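Local coordinates for uncharacterized protein (Vanderwaltozyma polyspora, PDB 5THE), which probably binds RNA as the C-terminal lobe of a budding yeast Argonaute, whose Piwi domain has the RNase H-like fold used by this family to cut RNA targets, at residues A[262-270]-A[320-331]; A[4-12]-A[426-436]. All blocks are in the same frame, centred on the assembly; numbering follows the deposited sequence.

Contact 1. Residues A[262-270]-A[320-331]; sequences SNLPILVLG and MLNRLKIYQKHN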
# COMPACT_ATOMS: atom_id res chain seq x y z
N SER A 262 3.81 26.93 -3.47
CA SER A 262 4.91 26.45 -4.30
C SER A 262 4.41 25.71 -5.53
O SER A 262 5.21 25.42 -6.42
CB SER A 262 5.82 25.51 -3.49
OG SER A 262 5.05 24.43 -2.97
N ASN A 263 3.12 25.39 -5.59
CA ASN A 263 2.55 24.55 -6.64
C ASN A 263 3.28 23.21 -6.71
O ASN A 263 3.52 22.65 -7.78
CB ASN A 263 2.56 25.26 -7.99
CG ASN A 263 1.62 24.61 -8.98
OD1 ASN A 263 0.55 24.13 -8.59
ND2 ASN A 263 2.03 24.54 -10.23
N LEU A 264 3.66 22.69 -5.56
CA LEU A 264 4.35 21.43 -5.52
C LEU A 264 3.52 20.43 -4.72
O LEU A 264 2.93 20.80 -3.70
CB LEU A 264 5.74 21.58 -4.87
CG LEU A 264 6.80 22.27 -5.73
CD1 LEU A 264 8.01 22.59 -4.88
CD2 LEU A 264 7.18 21.36 -6.90
N PRO A 265 3.44 19.18 -5.17
CA PRO A 265 2.64 18.19 -4.44
C PRO A 265 3.24 17.90 -3.07
O PRO A 265 4.46 17.91 -2.89
CB PRO A 265 2.69 16.96 -5.34
CG PRO A 265 3.97 17.10 -6.09
CD PRO A 265 4.09 18.59 -6.35
N ILE A 266 2.36 17.70 -2.10
CA ILE A 266 2.80 17.30 -0.78
C ILE A 266 3.48 15.95 -0.87
O ILE A 266 3.05 15.07 -1.63
CB ILE A 266 1.61 17.28 0.19
CG1 ILE A 266 1.02 18.68 0.33
CG2 ILE A 266 2.01 16.72 1.57
CD1 ILE A 266 -0.35 18.69 0.99
N LEU A 267 4.57 15.78 -0.13
CA LEU A 267 5.20 14.48 -0.00
C LEU A 267 4.41 13.69 1.04
O LEU A 267 4.38 14.05 2.22
CB LEU A 267 6.66 14.63 0.40
CG LEU A 267 7.34 13.32 0.82
CD1 LEU A 267 7.38 12.37 -0.36
CD2 LEU A 267 8.73 13.57 1.36
N VAL A 268 3.73 12.63 0.60
CA VAL A 268 2.90 11.82 1.48
C VAL A 268 3.70 10.57 1.81
O VAL A 268 4.14 9.86 0.91
CB VAL A 268 1.55 11.46 0.84
CG1 VAL A 268 0.75 10.57 1.76
CG2 VAL A 268 0.75 12.74 0.50
N LEU A 269 3.87 10.31 3.11
CA LEU A 269 4.66 9.19 3.61
C LEU A 269 3.78 8.22 4.38
O LEU A 269 2.83 8.63 5.06
CB LEU A 269 5.77 9.66 4.54
CG LEU A 269 6.76 10.72 4.06
CD1 LEU A 269 7.50 11.20 5.28
CD2 LEU A 269 7.71 10.10 3.04
N GLY A 270 4.14 6.95 4.31
CA GLY A 270 3.53 5.94 5.16
C GLY A 270 4.61 5.10 5.81
O GLY A 270 5.57 4.70 5.16
N MET A 320 14.49 8.89 4.92
CA MET A 320 13.95 10.01 4.18
C MET A 320 14.76 10.32 2.93
O MET A 320 14.20 10.90 1.99
CB MET A 320 13.87 11.25 5.07
CG MET A 320 12.72 11.21 6.06
SD MET A 320 11.09 11.31 5.26
CE MET A 320 11.20 12.85 4.32
N LEU A 321 16.04 9.95 2.88
CA LEU A 321 16.91 10.40 1.81
C LEU A 321 16.36 9.99 0.44
O LEU A 321 16.27 10.82 -0.48
CB LEU A 321 18.33 9.85 2.00
CG LEU A 321 19.35 10.11 0.89
CD1 LEU A 321 19.47 11.60 0.54
CD2 LEU A 321 20.72 9.55 1.24
N ASN A 322 15.97 8.73 0.29
CA ASN A 322 15.41 8.28 -0.98
C ASN A 322 14.05 8.88 -1.25
O ASN A 322 13.71 9.11 -2.41
CB ASN A 322 15.32 6.75 -1.00
CG ASN A 322 16.67 6.11 -1.14
OD1 ASN A 322 17.61 6.75 -1.62
ND2 ASN A 322 16.79 4.85 -0.72
N ARG A 323 13.23 9.10 -0.22
CA ARG A 323 11.96 9.79 -0.45
C ARG A 323 12.22 11.14 -1.11
O ARG A 323 11.53 11.52 -2.06
CB ARG A 323 11.19 9.99 0.85
CG ARG A 323 11.24 8.80 1.82
CD ARG A 323 10.26 7.71 1.45
NE ARG A 323 10.59 7.01 0.20
CZ ARG A 323 11.59 6.15 0.08
NH1 ARG A 323 12.38 5.92 1.12
NH2 ARG A 323 11.82 5.54 -1.07
N LEU A 324 13.24 11.86 -0.64
CA LEU A 324 13.54 13.17 -1.21
C LEU A 324 14.13 13.05 -2.61
O LEU A 324 13.74 13.79 -3.52
CB LEU A 324 14.50 13.94 -0.30
CG LEU A 324 13.98 14.34 1.08
CD1 LEU A 324 15.08 15.05 1.86
CD2 LEU A 324 12.78 15.23 0.92
N LYS A 325 15.07 12.12 -2.79
CA LYS A 325 15.72 11.95 -4.09
C LYS A 325 14.71 11.62 -5.17
O LYS A 325 14.74 12.19 -6.27
CB LYS A 325 16.78 10.85 -4.02
CG LYS A 325 18.10 11.25 -3.41
CD LYS A 325 19.01 10.02 -3.27
CE LYS A 325 20.45 10.40 -3.03
NZ LYS A 325 21.35 9.20 -2.96
N ILE A 326 13.81 10.67 -4.90
CA ILE A 326 12.84 10.27 -5.90
C ILE A 326 11.86 11.40 -6.17
O ILE A 326 11.54 11.70 -7.32
CB ILE A 326 12.11 8.98 -5.45
CG1 ILE A 326 13.13 7.86 -5.25
CG2 ILE A 326 11.08 8.59 -6.50
CD1 ILE A 326 12.55 6.59 -4.63
N TYR A 327 11.38 12.05 -5.10
CA TYR A 327 10.50 13.19 -5.30
C TYR A 327 11.16 14.22 -6.21
O TYR A 327 10.53 14.75 -7.14
CB TYR A 327 10.15 13.82 -3.95
CG TYR A 327 9.24 15.03 -4.07
CD1 TYR A 327 9.74 16.28 -4.46
CD2 TYR A 327 7.89 14.92 -3.78
CE1 TYR A 327 8.90 17.39 -4.55
CE2 TYR A 327 7.04 16.02 -3.88
CZ TYR A 327 7.56 17.24 -4.26
OH TYR A 327 6.71 18.32 -4.34
N GLN A 328 12.43 14.52 -5.93
CA GLN A 328 13.12 15.57 -6.67
C GLN A 328 13.22 15.24 -8.16
O GLN A 328 13.07 16.14 -9.01
CB GLN A 328 14.50 15.79 -6.07
CG GLN A 328 15.35 16.78 -6.85
CD GLN A 328 16.65 17.05 -6.16
OE1 GLN A 328 17.35 16.13 -5.75
NE2 GLN A 328 16.95 18.33 -5.96
N LYS A 329 13.47 13.97 -8.49
CA LYS A 329 13.59 13.58 -9.90
C LYS A 329 12.29 13.82 -10.66
O LYS A 329 12.32 14.10 -11.86
CB LYS A 329 14.00 12.12 -10.03
CG LYS A 329 15.34 11.77 -9.41
CD LYS A 329 15.74 10.33 -9.76
CE LYS A 329 16.57 9.67 -8.66
NZ LYS A 329 17.90 10.31 -8.45
N HIS A 330 11.15 13.73 -9.98
CA HIS A 330 9.86 13.89 -10.63
C HIS A 330 9.29 15.30 -10.53
O HIS A 330 8.19 15.54 -11.03
CB HIS A 330 8.86 12.87 -10.05
CG HIS A 330 9.13 11.47 -10.48
ND1 HIS A 330 10.02 10.64 -9.83
CD2 HIS A 330 8.66 10.76 -11.53
CE1 HIS A 330 10.07 9.47 -10.44
NE2 HIS A 330 9.25 9.52 -11.48
N ASN A 331 10.00 16.23 -9.90
CA ASN A 331 9.50 17.59 -9.75
C ASN A 331 10.59 18.61 -10.13
O ASN A 331 10.79 19.63 -9.46
CB ASN A 331 8.97 17.80 -8.34
CG ASN A 331 7.74 16.93 -8.05
OD1 ASN A 331 6.62 17.31 -8.39
ND2 ASN A 331 7.95 15.76 -7.46
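In the RNase H-like core of the Piwi domain, helix 320-329 lies along strand 267-270, with Leu267 and Leu269 of the strand packed against Met320, Arg323 and Tyr327 of the helix. The segment axes come within 10.4 Å of each other and run at 145°, not far from antiparallel. The one hydrogen bond across the interface is made by Tyr327. With CG anti to the backbone N (chi1 180°), the ring is carried off the helix toward Pro265, in the weakly bonded start of strand 264-274, where Tyr327 OH donates to Pro265 O over 2.7 Å. The hydroxyl arrives in the carbonyl plane, on a lone pair of the oxygen, at a C=O...O angle of 138°. Tyr327 CE2 also rests 3.9 Å from Pro265 CG, and Leu264 CB lies close to the hydroxyl. Asn331 holds the ring from one face: ND2 of Asn331 sits 3.3 Å above the plane of the Tyr327 ring, over its centre, while bonding to Tyr327 O and to Tyr291 O. A phenylalanine in place of Tyr327 would probably leave the buried Pro265 carbonyl without this donor and the ring freer to turn. Farther along, Leu267 sends CD2 to Met320 CE at 3.9 Å and CD1 obliquely to the Tyr327 ring. Leu269 splits its branches, CD1 meeting Met320 SD at 3.6 Å and CD2 lying 3.8 Å from Arg323 CD. Only the aliphatic part of Arg323 serves here, since its guanidinium turns away to a salt bridge with Asp301. Strand 282-289 joins the same cluster through Leu287, which touches Leu269, Met320 and Arg323. Strand 339-344 pairs in parallel with the Leu267-Leu269 strand, while helix 351-373 packs on Met320 and Leu324 through Val366, Phe369 and Leu373.

Contact 2. Residues A[4-12]-A[426-436]; sequences KVENRHDYG and DRGITSVAHFD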
# COMPACT_ATOMS: atom_id res chain seq x y z
N LYS A 4 5.56 18.43 20.91
CA LYS A 4 4.49 17.99 21.79
C LYS A 4 3.36 17.42 20.94
O LYS A 4 3.17 17.84 19.79
CB LYS A 4 3.97 19.15 22.65
CG LYS A 4 5.07 19.85 23.42
CD LYS A 4 5.86 18.86 24.27
CE LYS A 4 7.07 19.52 24.93
NZ LYS A 4 7.83 18.52 25.74
N VAL A 5 2.63 16.46 21.50
CA VAL A 5 1.48 15.90 20.78
C VAL A 5 0.46 17.00 20.55
O VAL A 5 0.11 17.76 21.46
CB VAL A 5 0.88 14.72 21.55
CG1 VAL A 5 -0.37 14.21 20.85
CG2 VAL A 5 1.90 13.62 21.69
N GLU A 6 0.00 17.11 19.30
CA GLU A 6 -0.98 18.10 18.90
C GLU A 6 -2.26 17.98 19.72
O GLU A 6 -2.73 16.88 20.00
CB GLU A 6 -1.30 17.90 17.40
CG GLU A 6 -1.91 19.09 16.69
CD GLU A 6 -0.91 20.22 16.47
OE1 GLU A 6 0.33 19.95 16.43
OE2 GLU A 6 -1.35 21.38 16.36
N ASN A 7 -2.82 19.12 20.10
CA ASN A 7 -4.17 19.13 20.65
C ASN A 7 -5.17 19.40 19.53
O ASN A 7 -4.80 19.89 18.46
CB ASN A 7 -4.31 20.18 21.75
CG ASN A 7 -3.47 19.85 22.97
OD1 ASN A 7 -3.60 18.78 23.55
ND2 ASN A 7 -2.60 20.76 23.35
N ARG A 8 -6.44 19.08 19.79
CA ARG A 8 -7.49 19.25 18.80
C ARG A 8 -7.62 20.70 18.37
O ARG A 8 -7.65 21.60 19.21
CB ARG A 8 -8.82 18.75 19.36
CG ARG A 8 -10.02 19.08 18.50
CD ARG A 8 -11.33 18.42 19.04
NE ARG A 8 -11.23 16.96 19.15
CZ ARG A 8 -11.28 16.14 18.10
NH1 ARG A 8 -11.43 16.64 16.88
NH2 ARG A 8 -11.20 14.82 18.27
N HIS A 9 -7.70 20.94 17.06
CA HIS A 9 -7.91 22.30 16.56
C HIS A 9 -9.40 22.67 16.54
O HIS A 9 -9.80 23.73 17.01
CB HIS A 9 -7.35 22.46 15.14
CG HIS A 9 -5.92 22.06 14.98
ND1 HIS A 9 -5.31 21.97 13.75
CD2 HIS A 9 -4.97 21.73 15.90
CE1 HIS A 9 -4.05 21.60 13.91
NE2 HIS A 9 -3.82 21.45 15.20
N ASP A 10 -10.21 21.77 16.01
CA ASP A 10 -11.59 22.03 15.66
C ASP A 10 -12.25 20.67 15.46
O ASP A 10 -11.66 19.63 15.75
CB ASP A 10 -11.66 22.91 14.41
CG ASP A 10 -11.08 22.23 13.17
OD1 ASP A 10 -10.46 21.15 13.28
OD2 ASP A 10 -11.25 22.79 12.06
N TYR A 11 -13.48 20.69 14.94
CA TYR A 11 -14.21 19.51 14.53
C TYR A 11 -14.56 19.65 13.06
O TYR A 11 -14.63 20.76 12.53
CB TYR A 11 -15.49 19.32 15.37
CG TYR A 11 -15.21 19.01 16.82
CD1 TYR A 11 -14.99 17.71 17.24
CD2 TYR A 11 -15.14 20.03 17.77
CE1 TYR A 11 -14.73 17.42 18.56
CE2 TYR A 11 -14.88 19.74 19.10
CZ TYR A 11 -14.69 18.45 19.48
OH TYR A 11 -14.42 18.17 20.79
N GLY A 12 -14.79 18.53 12.39
CA GLY A 12 -15.21 18.59 11.01
C GLY A 12 -16.65 19.06 10.86
O GLY A 12 -17.48 18.96 11.77
N ASP A 426 -16.21 12.25 14.63
CA ASP A 426 -15.18 12.92 15.42
C ASP A 426 -15.79 13.60 16.64
O ASP A 426 -15.18 14.51 17.20
CB ASP A 426 -14.35 13.89 14.57
CG ASP A 426 -15.15 15.09 14.03
OD1 ASP A 426 -16.40 15.15 14.15
OD2 ASP A 426 -14.51 16.00 13.46
N ARG A 427 -16.97 13.17 17.07
CA ARG A 427 -17.58 13.66 18.29
C ARG A 427 -18.10 12.49 19.11
O ARG A 427 -18.37 11.41 18.58
CB ARG A 427 -18.73 14.63 17.98
CG ARG A 427 -18.25 15.97 17.45
CD ARG A 427 -19.40 16.87 17.29
NE ARG A 427 -19.06 18.10 16.58
CZ ARG A 427 -18.70 19.22 17.18
NH1 ARG A 427 -18.61 19.27 18.50
NH2 ARG A 427 -18.44 20.30 16.44
N GLY A 428 -18.21 12.70 20.42
CA GLY A 428 -18.86 11.74 21.30
C GLY A 428 -17.95 10.61 21.77
O GLY A 428 -17.72 10.46 22.97
N ILE A 429 -17.44 9.80 20.84
CA ILE A 429 -16.57 8.70 21.23
C ILE A 429 -15.10 9.03 21.05
O ILE A 429 -14.25 8.19 21.34
CB ILE A 429 -16.92 7.42 20.46
CG1 ILE A 429 -16.82 7.66 18.95
CG2 ILE A 429 -18.33 6.93 20.85
CD1 ILE A 429 -16.85 6.38 18.12
N THR A 430 -14.78 10.24 20.61
CA THR A 430 -13.41 10.66 20.37
C THR A 430 -12.92 11.56 21.49
O THR A 430 -13.67 11.99 22.36
CB THR A 430 -13.30 11.42 19.06
OG1 THR A 430 -14.24 12.50 19.11
CG2 THR A 430 -13.60 10.52 17.86
N SER A 431 -11.64 11.89 21.42
CA SER A 431 -11.05 12.76 22.42
C SER A 431 -11.48 14.21 22.19
O SER A 431 -11.52 14.69 21.06
CB SER A 431 -9.53 12.65 22.39
OG SER A 431 -8.97 13.57 23.30
N VAL A 432 -11.81 14.90 23.28
CA VAL A 432 -12.00 16.34 23.17
C VAL A 432 -10.65 17.04 23.03
O VAL A 432 -10.44 17.81 22.10
CB VAL A 432 -12.80 16.89 24.37
CG1 VAL A 432 -12.87 18.41 24.30
CG2 VAL A 432 -14.21 16.31 24.39
N ALA A 433 -9.71 16.73 23.94
CA ALA A 433 -8.42 17.44 23.95
C ALA A 433 -7.53 17.03 22.78
O ALA A 433 -6.81 17.86 22.22
CB ALA A 433 -7.69 17.19 25.27
N HIS A 434 -7.55 15.76 22.40
CA HIS A 434 -6.67 15.32 21.33
C HIS A 434 -7.41 15.31 19.99
O HIS A 434 -8.63 15.36 19.92
CB HIS A 434 -6.09 13.95 21.67
CG HIS A 434 -5.06 14.02 22.75
ND1 HIS A 434 -5.12 13.25 23.90
CD2 HIS A 434 -3.95 14.78 22.87
CE1 HIS A 434 -4.09 13.53 24.67
NE2 HIS A 434 -3.36 14.45 24.07
N PHE A 435 -6.62 15.29 18.92
CA PHE A 435 -7.10 15.53 17.57
C PHE A 435 -7.31 14.18 16.88
O PHE A 435 -6.51 13.74 16.06
CB PHE A 435 -6.07 16.42 16.83
CG PHE A 435 -6.59 17.07 15.57
CD1 PHE A 435 -7.84 16.76 15.06
CD2 PHE A 435 -5.82 18.00 14.90
CE1 PHE A 435 -8.29 17.35 13.91
CE2 PHE A 435 -6.27 18.61 13.74
CZ PHE A 435 -7.51 18.28 13.25
N ASP A 436 -8.41 13.51 17.24
CA ASP A 436 -8.68 12.20 16.66
C ASP A 436 -10.06 12.16 16.01
O ASP A 436 -10.94 12.99 16.26
CB ASP A 436 -8.53 11.08 17.71
CG ASP A 436 -9.66 11.08 18.74
OD1 ASP A 436 -10.04 12.15 19.23
OD2 ASP A 436 -10.15 9.98 19.07
O HOH W 1 -3.65 14.68 18.93
O HOH W 2 -11.76 16.02 14.13
O HOH W 3 -17.94 17.25 13.99
O HOH W 4 -18.93 20.45 13.70
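Arg8, in the loop before strand 16-22, plugs into the Piwi loop that leads to strand 435-440 and is gripped there by backbone carbonyls. Its CG is anti to the backbone N (chi1 171°), and a bend at chi3 turns the guanidinium inward. Arg8 NE and NH2 both donate to Ser431 O, the latter over 2.8 Å, so the group meets that carbonyl side-on. Arg8 NH2 also reaches Asp436 O at 2.7 Å, in the carbonyl plane and on a lone pair, and makes a salt bridge of 3.1 Å to Asp436 OD1. On its remaining corner NH1 bonds to Asp10 O of its own loop and, through a water, to Asp426 OD2. The bonds to Ser431 O, Asp436 O and Asp10 O lie close to the guanidinium plane and should fix its rotation. Arg8 N adds a backbone bond to Ala433 O. The receiving loop connects antiparallel strands 423-425 and 435-440, and Ser431 OG shapes it by accepting from His434 N in an ST motif. Tyr11 is layered between two arginines: Arg8 CD lies 3.4 Å over one face of the ring, while on the opposite face the Arg427 guanidinium stacks nearly flat, CZ 3.9 Å from the ring centroid and the planes 23° apart, a cation-pi contact. Asp426 O meets the ring at its edge. Asp426 itself takes Gly12 N on the syn lone pair of OD2 at 2.8 Å, and its OD1 pairs with Arg30. At the other end, the edge of Phe435 points at the face of His9 with centroids 4.7 Å apart and planes at 51°, an edge-to-face pair. Glu6 OE2 accepts from His9 NE2 and Ser463 O from His9 ND1, which fixes the turn of the imidazole; Phe435 also touches Leu468 of helix 465-475.

Overall arrangement
Contact 1 and contact 2 lie about 29 Å apart between centres, with their nearest atoms about 14 Å from each other, so they do not touch. What connects them is the pairing of strands: 264-274 pairs with 339-344, then 383-389, 452-459 and 435-440, which follows the loop of contact 2. Contact 1 is buried and joins strand to helix inside the Piwi core, whereas contact 2 is partly exposed and brings the start of the chain onto a segment over 400 residues later. Along the chain, contact 1 is nested within the loop that contact 2 closes. Their nearest atoms are about 16 Å and 15 Å from the bound nucleic acid, so neither touches it.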